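Local coordinates for protein 6-phospho-alpha-glucosidase (Merdibacter massiliensis, PDB 6VC6) that probably hydrolyses 6-phospho-alpha-glucosides using NAD and a manganese ion, as a gut-bacterial member of glycosyl hydrolase family 4, at residues P148-F160 and S389-H401. Sequence-based numbering, arbitrary orientation.
Sequences PAAIVAEALRREF and SSEKLLVDAYYEH
Glu154 and Lys392 meet at about a right angle between two helices, 149-159 and the C-terminal part of 378-400, which cross at -55° with axes 9.5 Å apart. Lys392 NZ, turned toward Glu154 by a bend at the end of its chain (chi4 -64°), donates to Glu154 OE1 at 2.9 Å from one face of the carboxylate, while Arg157 NE reaches the same oxygen from the opposite face. OE2 accepts Arg157 NH2 on its syn side and both NE and NH2 of Arg158 on its anti side. The buried carboxylate is shared by three cations, which probably eases the approach of Lys392 NZ to Arg157 NH2, 3.5 Å apart; the backbone O of Asp354 also binds that ammonium. An alanine in place of Glu154 would probably leave Lys392 and Arg157 without their shared carboxylate and the Arg157 guanidinium freer to turn, with Arg158 still held by Asp396.

Arg158, long and extended, reaches over the second helix into a hole formed by Lys392, Val395, Asp396 and Tyr399. Val395 CG2 lies 3.2 Å above the guanidinium plane, over one face toward the rim, and Asp396 OD1 forms a salt bridge at the edge, its carboxylate turned 66° from that plane. Lys405 holds the other Asp396 oxygen. Branched Val395 is itself a knob, its CG1 meeting Ile151 CG2 at 3.8 Å; Ile151 CD1 touches Leu394 CD2. Farther along, Tyr399 OH lies 3.1 Å from Ala155 O and from Glu159 OE1; Glu159 OE2 is bonded to His131.

Apolar packing beside a salt-bridge network therefore joins a helix of the Rossmann-like NAD-binding region expected of this family to the C-terminal domain, and the shared charges probably favour one helix pairing, whose Ala150 end lies about 9 Å (from its side chain) from the bound manganese ion.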
ATOM      1  N   PRO A 148      -0.491  -4.995  -4.998  1.00 36.75           N
ATOM      2  CA  PRO A 148      -0.354  -5.323  -3.577  1.00 34.93           C
ATOM      3  C   PRO A 148       1.100  -5.325  -3.151  1.00 39.69           C
ATOM      4  O   PRO A 148       1.902  -6.021  -3.739  1.00 35.48           O
ATOM      5  CB  PRO A 148      -0.914  -6.731  -3.470  1.00 38.23           C
ATOM      6  CG  PRO A 148      -1.412  -7.091  -4.807  1.00 36.51           C
ATOM      7  CD  PRO A 148      -0.886  -6.141  -5.808  1.00 33.89           C
ATOM      8  N   ALA A 149       1.416  -4.549  -2.132  1.00 34.90           N
ATOM      9  CA  ALA A 149       2.786  -4.239  -1.787  1.00 38.22           C
ATOM     10  C   ALA A 149       3.631  -5.463  -1.463  1.00 36.61           C
ATOM     11  O   ALA A 149       4.785  -5.525  -1.835  1.00 35.57           O
ATOM     12  CB  ALA A 149       2.833  -3.237  -0.649  1.00 35.72           C
ATOM     13  N   ALA A 150       3.064  -6.428  -0.759  1.00 35.71           N
ATOM     14  CA  ALA A 150       3.822  -7.620  -0.395  1.00 44.30           C
ATOM     15  C   ALA A 150       4.262  -8.411  -1.618  1.00 44.04           C
ATOM     16  O   ALA A 150       5.378  -8.899  -1.676  1.00 37.39           O
ATOM     17  CB  ALA A 150       3.017  -8.502   0.539  1.00 40.29           C
ATOM     18  N   ILE A 151       3.379  -8.531  -2.596  1.00 37.08           N
ATOM     19  CA  ILE A 151       3.705  -9.288  -3.800  1.00 33.51           C
ATOM     20  C   ILE A 151       4.654  -8.495  -4.690  1.00 34.18           C
ATOM     21  O   ILE A 151       5.585  -9.055  -5.283  1.00 32.37           O
ATOM     22  CB  ILE A 151       2.417  -9.680  -4.547  1.00 34.38           C
ATOM     23  CG1 ILE A 151       1.573 -10.623  -3.686  1.00 32.41           C
ATOM     24  CG2 ILE A 151       2.743 -10.324  -5.887  1.00 29.90           C
ATOM     25  CD1 ILE A 151       0.140 -10.750  -4.146  1.00 35.02           C
ATOM     26  N   VAL A 152       4.441  -7.180  -4.793  1.00 32.34           N
ATOM     27  CA  VAL A 152       5.299  -6.350  -5.636  1.00 31.10           C
ATOM     28  C   VAL A 152       6.726  -6.342  -5.103  1.00 33.78           C
ATOM     29  O   VAL A 152       7.691  -6.452  -5.870  1.00 30.77           O
ATOM     30  CB  VAL A 152       4.726  -4.924  -5.746  1.00 34.37           C
ATOM     31  CG1 VAL A 152       5.720  -4.002  -6.435  1.00 32.52           C
ATOM     32  CG2 VAL A 152       3.404  -4.941  -6.497  1.00 35.34           C
ATOM     33  N   ALA A 153       6.884  -6.220  -3.782  1.00 34.57           N
ATOM     34  CA  ALA A 153       8.222  -6.192  -3.197  1.00 33.30           C
ATOM     35  C   ALA A 153       8.964  -7.498  -3.443  1.00 31.99           C
ATOM     36  O   ALA A 153      10.177  -7.497  -3.686  1.00 35.08           O
ATOM     37  CB  ALA A 153       8.134  -5.899  -1.699  1.00 29.55           C
ATOM     38  N   GLU A 154       8.252  -8.627  -3.385  1.00 33.63           N
ATOM     39  CA  GLU A 154       8.893  -9.914  -3.631  1.00 33.78           C
ATOM     40  C   GLU A 154       9.338 -10.041  -5.083  1.00 35.31           C
ATOM     41  O   GLU A 154      10.436 -10.539  -5.361  1.00 32.09           O
ATOM     42  CB  GLU A 154       7.943 -11.051  -3.251  1.00 33.40           C
ATOM     43  CG  GLU A 154       8.358 -12.422  -3.767  1.00 32.59           C
ATOM     44  CD  GLU A 154       9.622 -12.949  -3.109  1.00 40.07           C
ATOM     45  OE1 GLU A 154      10.017 -12.418  -2.050  1.00 36.07           O
ATOM     46  OE2 GLU A 154      10.219 -13.902  -3.654  1.00 38.42           O
ATOM     47  N   ALA A 155       8.505  -9.589  -6.023  1.00 34.26           N
ATOM     48  CA  ALA A 155       8.881  -9.653  -7.432  1.00 35.53           C
ATOM     49  C   ALA A 155      10.022  -8.692  -7.745  1.00 35.09           C
ATOM     50  O   ALA A 155      10.913  -9.018  -8.540  1.00 35.55           O
ATOM     51  CB  ALA A 155       7.670  -9.354  -8.315  1.00 34.08           C
ATOM     52  N   LEU A 156      10.014  -7.506  -7.132  1.00 34.99           N
ATOM     53  CA  LEU A 156      11.089  -6.548  -7.370  1.00 35.38           C
ATOM     54  C   LEU A 156      12.392  -6.992  -6.717  1.00 37.87           C
ATOM     55  O   LEU A 156      13.474  -6.614  -7.180  1.00 38.18           O
ATOM     56  CB  LEU A 156      10.681  -5.164  -6.861  1.00 29.29           C
ATOM     57  CG  LEU A 156       9.523  -4.497  -7.608  1.00 40.05           C
ATOM     58  CD1 LEU A 156       9.318  -3.069  -7.128  1.00 37.59           C
ATOM     59  CD2 LEU A 156       9.753  -4.535  -9.113  1.00 34.22           C
ATOM     60  N   ARG A 157      12.309  -7.785  -5.647  1.00 35.03           N
ATOM     61  CA  ARG A 157      13.516  -8.337  -5.039  1.00 35.31           C
ATOM     62  C   ARG A 157      14.252  -9.247  -6.014  1.00 39.94           C
ATOM     63  O   ARG A 157      15.487  -9.241  -6.071  1.00 33.86           O
ATOM     64  CB  ARG A 157      13.156  -9.096  -3.761  1.00 36.16           C
ATOM     65  CG  ARG A 157      14.327  -9.814  -3.108  1.00 37.33           C
ATOM     66  CD  ARG A 157      13.860 -10.756  -2.008  1.00 36.51           C
ATOM     67  NE  ARG A 157      13.195 -11.944  -2.538  1.00 35.03           N
ATOM     68  CZ  ARG A 157      13.833 -13.011  -3.008  1.00 39.59           C
ATOM     69  NH1 ARG A 157      15.159 -13.042  -3.021  1.00 38.44           N
ATOM     70  NH2 ARG A 157      13.148 -14.049  -3.468  1.00 31.87           N
ATOM     71  N   ARG A 158      13.508 -10.030  -6.797  1.00 34.19           N
ATOM     72  CA  ARG A 158      14.131 -10.934  -7.756  1.00 33.52           C
ATOM     73  C   ARG A 158      14.586 -10.201  -9.012  1.00 36.34           C
ATOM     74  O   ARG A 158      15.668 -10.483  -9.540  1.00 41.23           O
ATOM     75  CB  ARG A 158      13.161 -12.056  -8.128  1.00 37.37           C
ATOM     76  CG  ARG A 158      12.636 -12.860  -6.949  1.00 39.07           C
ATOM     77  CD  ARG A 158      11.990 -14.148  -7.431  1.00 36.16           C
ATOM     78  NE  ARG A 158      11.175 -14.783  -6.400  1.00 50.19           N
ATOM     79  CZ  ARG A 158      10.494 -15.910  -6.581  1.00 50.87           C
ATOM     80  NH1 ARG A 158      10.528 -16.525  -7.756  1.00 37.89           N
ATOM     81  NH2 ARG A 158       9.774 -16.421  -5.589  1.00 40.02           N
ATOM     82  N   GLU A 159      13.777  -9.261  -9.504  1.00 35.58           N
ATOM     83  CA  GLU A 159      14.094  -8.602 -10.768  1.00 36.22           C
ATOM     84  C   GLU A 159      15.258  -7.631 -10.616  1.00 39.52           C
ATOM     85  O   GLU A 159      16.088  -7.504 -11.524  1.00 39.44           O
ATOM     86  CB  GLU A 159      12.861  -7.879 -11.307  1.00 37.68           C
ATOM     87  CG  GLU A 159      13.055  -7.271 -12.688  1.00 40.20           C
ATOM     88  CD  GLU A 159      13.106  -8.315 -13.786  1.00 43.12           C
ATOM     89  OE1 GLU A 159      12.404  -9.340 -13.667  1.00 43.22           O
ATOM     90  OE2 GLU A 159      13.849  -8.109 -14.768  1.00 51.19           O
ATOM     91  N   PHE A 160      15.339  -6.938  -9.483  1.00 34.29           N
ATOM     92  CA  PHE A 160      16.372  -5.932  -9.238  1.00 38.84           C
ATOM     93  C   PHE A 160      17.090  -6.256  -7.934  1.00 38.35           C
ATOM     94  O   PHE A 160      16.915  -5.567  -6.921  1.00 40.32           O
ATOM     95  CB  PHE A 160      15.765  -4.529  -9.205  1.00 35.65           C
ATOM     96  CG  PHE A 160      14.910  -4.214 -10.398  1.00 42.03           C
ATOM     97  CD1 PHE A 160      15.485  -3.804 -11.591  1.00 41.02           C
ATOM     98  CD2 PHE A 160      13.531  -4.333 -10.332  1.00 36.67           C
ATOM     99  CE1 PHE A 160      14.701  -3.516 -12.692  1.00 39.48           C
ATOM    100  CE2 PHE A 160      12.741  -4.045 -11.430  1.00 42.82           C
ATOM    101  CZ  PHE A 160      13.328  -3.637 -12.613  1.00 39.17           C
ATOM    102  N   SER A 389       4.829 -17.926   1.948  1.00 29.94           N
ATOM    103  CA  SER A 389       5.016 -19.015   0.997  1.00 31.24           C
ATOM    104  C   SER A 389       4.041 -18.895  -0.166  1.00 36.11           C
ATOM    105  O   SER A 389       4.405 -19.155  -1.318  1.00 33.73           O
ATOM    106  CB  SER A 389       4.852 -20.364   1.697  1.00 32.29           C
ATOM    107  OG  SER A 389       5.763 -20.495   2.774  1.00 35.45           O
ATOM    108  N   SER A 390       2.798 -18.499   0.119  1.00 30.16           N
ATOM    109  CA  SER A 390       1.821 -18.301  -0.947  1.00 36.99           C
ATOM    110  C   SER A 390       2.236 -17.161  -1.868  1.00 32.91           C
ATOM    111  O   SER A 390       2.079 -17.254  -3.092  1.00 34.26           O
ATOM    112  CB  SER A 390       0.439 -18.034  -0.347  1.00 31.13           C
ATOM    113  OG  SER A 390      -0.521 -17.795  -1.360  1.00 38.26           O
ATOM    114  N   GLU A 391       2.773 -16.080  -1.301  1.00 32.61           N
ATOM    115  CA  GLU A 391       3.220 -14.960  -2.122  1.00 36.56           C
ATOM    116  C   GLU A 391       4.413 -15.347  -2.987  1.00 36.59           C
ATOM    117  O   GLU A 391       4.476 -14.981  -4.166  1.00 30.80           O
ATOM    118  CB  GLU A 391       3.566 -13.764  -1.235  1.00 35.09           C
ATOM    119  CG  GLU A 391       2.420 -13.281  -0.360  1.00 47.10           C
ATOM    120  CD  GLU A 391       2.851 -12.193   0.604  1.00 58.99           C
ATOM    121  OE1 GLU A 391       4.071 -11.954   0.723  1.00 63.04           O
ATOM    122  OE2 GLU A 391       1.972 -11.578   1.245  1.00 55.47           O
ATOM    123  N   LYS A 392       5.366 -16.090  -2.421  1.00 34.69           N
ATOM    124  CA  LYS A 392       6.545 -16.477  -3.189  1.00 37.01           C
ATOM    125  C   LYS A 392       6.203 -17.493  -4.272  1.00 33.75           C
ATOM    126  O   LYS A 392       6.849 -17.512  -5.326  1.00 32.96           O
ATOM    127  CB  LYS A 392       7.623 -17.029  -2.256  1.00 31.73           C
ATOM    128  CG  LYS A 392       8.346 -15.953  -1.461  1.00 33.35           C
ATOM    129  CD  LYS A 392       9.267 -16.558  -0.416  1.00 36.13           C
ATOM    130  CE  LYS A 392      10.128 -15.487   0.237  1.00 37.41           C
ATOM    131  NZ  LYS A 392      11.046 -14.839  -0.741  1.00 33.13           N
ATOM    132  N   LEU A 393       5.199 -18.339  -4.035  1.00 33.27           N
ATOM    133  CA  LEU A 393       4.752 -19.252  -5.082  1.00 34.59           C
ATOM    134  C   LEU A 393       4.042 -18.507  -6.205  1.00 34.09           C
ATOM    135  O   LEU A 393       4.081 -18.946  -7.359  1.00 34.42           O
ATOM    136  CB  LEU A 393       3.834 -20.323  -4.491  1.00 34.01           C
ATOM    137  CG  LEU A 393       4.500 -21.401  -3.634  1.00 34.12           C
ATOM    138  CD1 LEU A 393       3.470 -22.105  -2.764  1.00 34.40           C
ATOM    139  CD2 LEU A 393       5.248 -22.400  -4.504  1.00 34.77           C
ATOM    140  N   LEU A 394       3.396 -17.381  -5.891  1.00 34.45           N
ATOM    141  CA  LEU A 394       2.683 -16.628  -6.917  1.00 35.12           C
ATOM    142  C   LEU A 394       3.653 -15.985  -7.904  1.00 38.46           C
ATOM    143  O   LEU A 394       3.495 -16.124  -9.123  1.00 32.52           O
ATOM    144  CB  LEU A 394       1.794 -15.566  -6.272  1.00 34.44           C
ATOM    145  CG  LEU A 394       0.936 -14.773  -7.258  1.00 36.79           C
ATOM    146  CD1 LEU A 394      -0.156 -15.655  -7.851  1.00 37.13           C
ATOM    147  CD2 LEU A 394       0.339 -13.545  -6.592  1.00 35.95           C
ATOM    148  N   VAL A 395       4.662 -15.273  -7.397  1.00 32.69           N
ATOM    149  CA  VAL A 395       5.651 -14.685  -8.291  1.00 42.13           C
ATOM    150  C   VAL A 395       6.542 -15.757  -8.905  1.00 37.11           C
ATOM    151  O   VAL A 395       7.216 -15.496  -9.909  1.00 37.88           O
ATOM    152  CB  VAL A 395       6.489 -13.619  -7.559  1.00 44.01           C
ATOM    153  CG1 VAL A 395       5.587 -12.713  -6.733  1.00 39.38           C
ATOM    154  CG2 VAL A 395       7.534 -14.273  -6.689  1.00 56.39           C
ATOM    155  N   ASP A 396       6.566 -16.960  -8.324  1.00 38.84           N
ATOM    156  CA  ASP A 396       7.157 -18.100  -9.018  1.00 40.00           C
ATOM    157  C   ASP A 396       6.412 -18.385 -10.314  1.00 39.75           C
ATOM    158  O   ASP A 396       7.031 -18.640 -11.355  1.00 40.13           O
ATOM    159  CB  ASP A 396       7.141 -19.335  -8.117  1.00 43.30           C
ATOM    160  CG  ASP A 396       8.392 -19.463  -7.272  1.00 51.77           C
ATOM    161  OD1 ASP A 396       9.268 -18.579  -7.362  1.00 51.26           O
ATOM    162  OD2 ASP A 396       8.496 -20.452  -6.518  1.00 49.04           O
ATOM    163  N   ALA A 397       5.078 -18.344 -10.268  1.00 32.20           N
ATOM    164  CA  ALA A 397       4.280 -18.552 -11.471  1.00 38.56           C
ATOM    165  C   ALA A 397       4.510 -17.447 -12.491  1.00 34.61           C
ATOM    166  O   ALA A 397       4.443 -17.697 -13.701  1.00 37.14           O
ATOM    167  CB  ALA A 397       2.798 -18.638 -11.110  1.00 31.58           C
ATOM    168  N   TYR A 398       4.775 -16.224 -12.029  1.00 31.85           N
ATOM    169  CA  TYR A 398       5.060 -15.130 -12.952  1.00 38.05           C
ATOM    170  C   TYR A 398       6.366 -15.371 -13.699  1.00 41.17           C
ATOM    171  O   TYR A 398       6.439 -15.185 -14.920  1.00 38.22           O
ATOM    172  CB  TYR A 398       5.112 -13.803 -12.195  1.00 35.63           C
ATOM    173  CG  TYR A 398       5.809 -12.700 -12.960  1.00 36.22           C
ATOM    174  CD1 TYR A 398       5.159 -12.019 -13.980  1.00 41.25           C
ATOM    175  CD2 TYR A 398       7.120 -12.344 -12.667  1.00 38.28           C
ATOM    176  CE1 TYR A 398       5.791 -11.014 -14.686  1.00 39.82           C
ATOM    177  CE2 TYR A 398       7.761 -11.340 -13.367  1.00 37.35           C
ATOM    178  CZ  TYR A 398       7.091 -10.678 -14.375  1.00 41.22           C
ATOM    179  OH  TYR A 398       7.724  -9.677 -15.075  1.00 47.32           O
ATOM    180  N   TYR A 399       7.409 -15.788 -12.981  1.00 34.86           N
ATOM    181  CA  TYR A 399       8.718 -15.965 -13.599  1.00 36.84           C
ATOM    182  C   TYR A 399       8.804 -17.244 -14.422  1.00 37.31           C
ATOM    183  O   TYR A 399       9.504 -17.272 -15.440  1.00 36.76           O
ATOM    184  CB  TYR A 399       9.810 -15.964 -12.527  1.00 39.13           C
ATOM    185  CG  TYR A 399      10.273 -14.583 -12.128  1.00 39.88           C
ATOM    186  CD1 TYR A 399      11.100 -13.840 -12.959  1.00 39.12           C
ATOM    187  CD2 TYR A 399       9.881 -14.021 -10.920  1.00 41.89           C
ATOM    188  CE1 TYR A 399      11.525 -12.575 -12.599  1.00 41.38           C
ATOM    189  CE2 TYR A 399      10.302 -12.758 -10.551  1.00 41.14           C
ATOM    190  CZ  TYR A 399      11.123 -12.040 -11.394  1.00 38.04           C
ATOM    191  OH  TYR A 399      11.543 -10.783 -11.029  1.00 41.86           O
ATOM    192  N   GLU A 400       8.111 -18.301 -14.009  1.00 37.85           N
ATOM    193  CA  GLU A 400       8.210 -19.598 -14.664  1.00 38.94           C
ATOM    194  C   GLU A 400       7.092 -19.855 -15.664  1.00 40.57           C
ATOM    195  O   GLU A 400       7.114 -20.892 -16.334  1.00 42.15           O
ATOM    196  CB  GLU A 400       8.223 -20.716 -13.616  1.00 36.33           C
ATOM    197  CG  GLU A 400       9.445 -20.708 -12.714  1.00 41.21           C
ATOM    198  CD  GLU A 400       9.349 -21.729 -11.599  1.00 49.90           C
ATOM    199  OE1 GLU A 400       9.841 -21.446 -10.487  1.00 53.61           O
ATOM    200  OE2 GLU A 400       8.779 -22.816 -11.835  1.00 62.81           O
ATOM    201  N   HIS A 401       6.127 -18.941 -15.785  1.00 35.63           N
ATOM    202  CA  HIS A 401       4.950 -19.150 -16.631  1.00 42.43           C
ATOM    203  C   HIS A 401       4.260 -20.465 -16.277  1.00 40.79           C
ATOM    204  O   HIS A 401       3.876 -21.248 -17.149  1.00 39.70           O
ATOM    205  CB  HIS A 401       5.317 -19.109 -18.116  1.00 45.19           C
ATOM    206  CG  HIS A 401       5.899 -17.805 -18.563  1.00 46.15           C
ATOM    207  ND1 HIS A 401       5.335 -16.588 -18.243  1.00 53.45           N
ATOM    208  CD2 HIS A 401       6.993 -17.527 -19.311  1.00 52.76           C
ATOM    209  CE1 HIS A 401       6.057 -15.618 -18.773  1.00 50.12           C
ATOM    210  NE2 HIS A 401       7.069 -16.160 -19.425  1.00 50.21           N
TER
HETATM  211  O   HOH W   1      10.753 -10.241 -15.467  1.00 40.71           O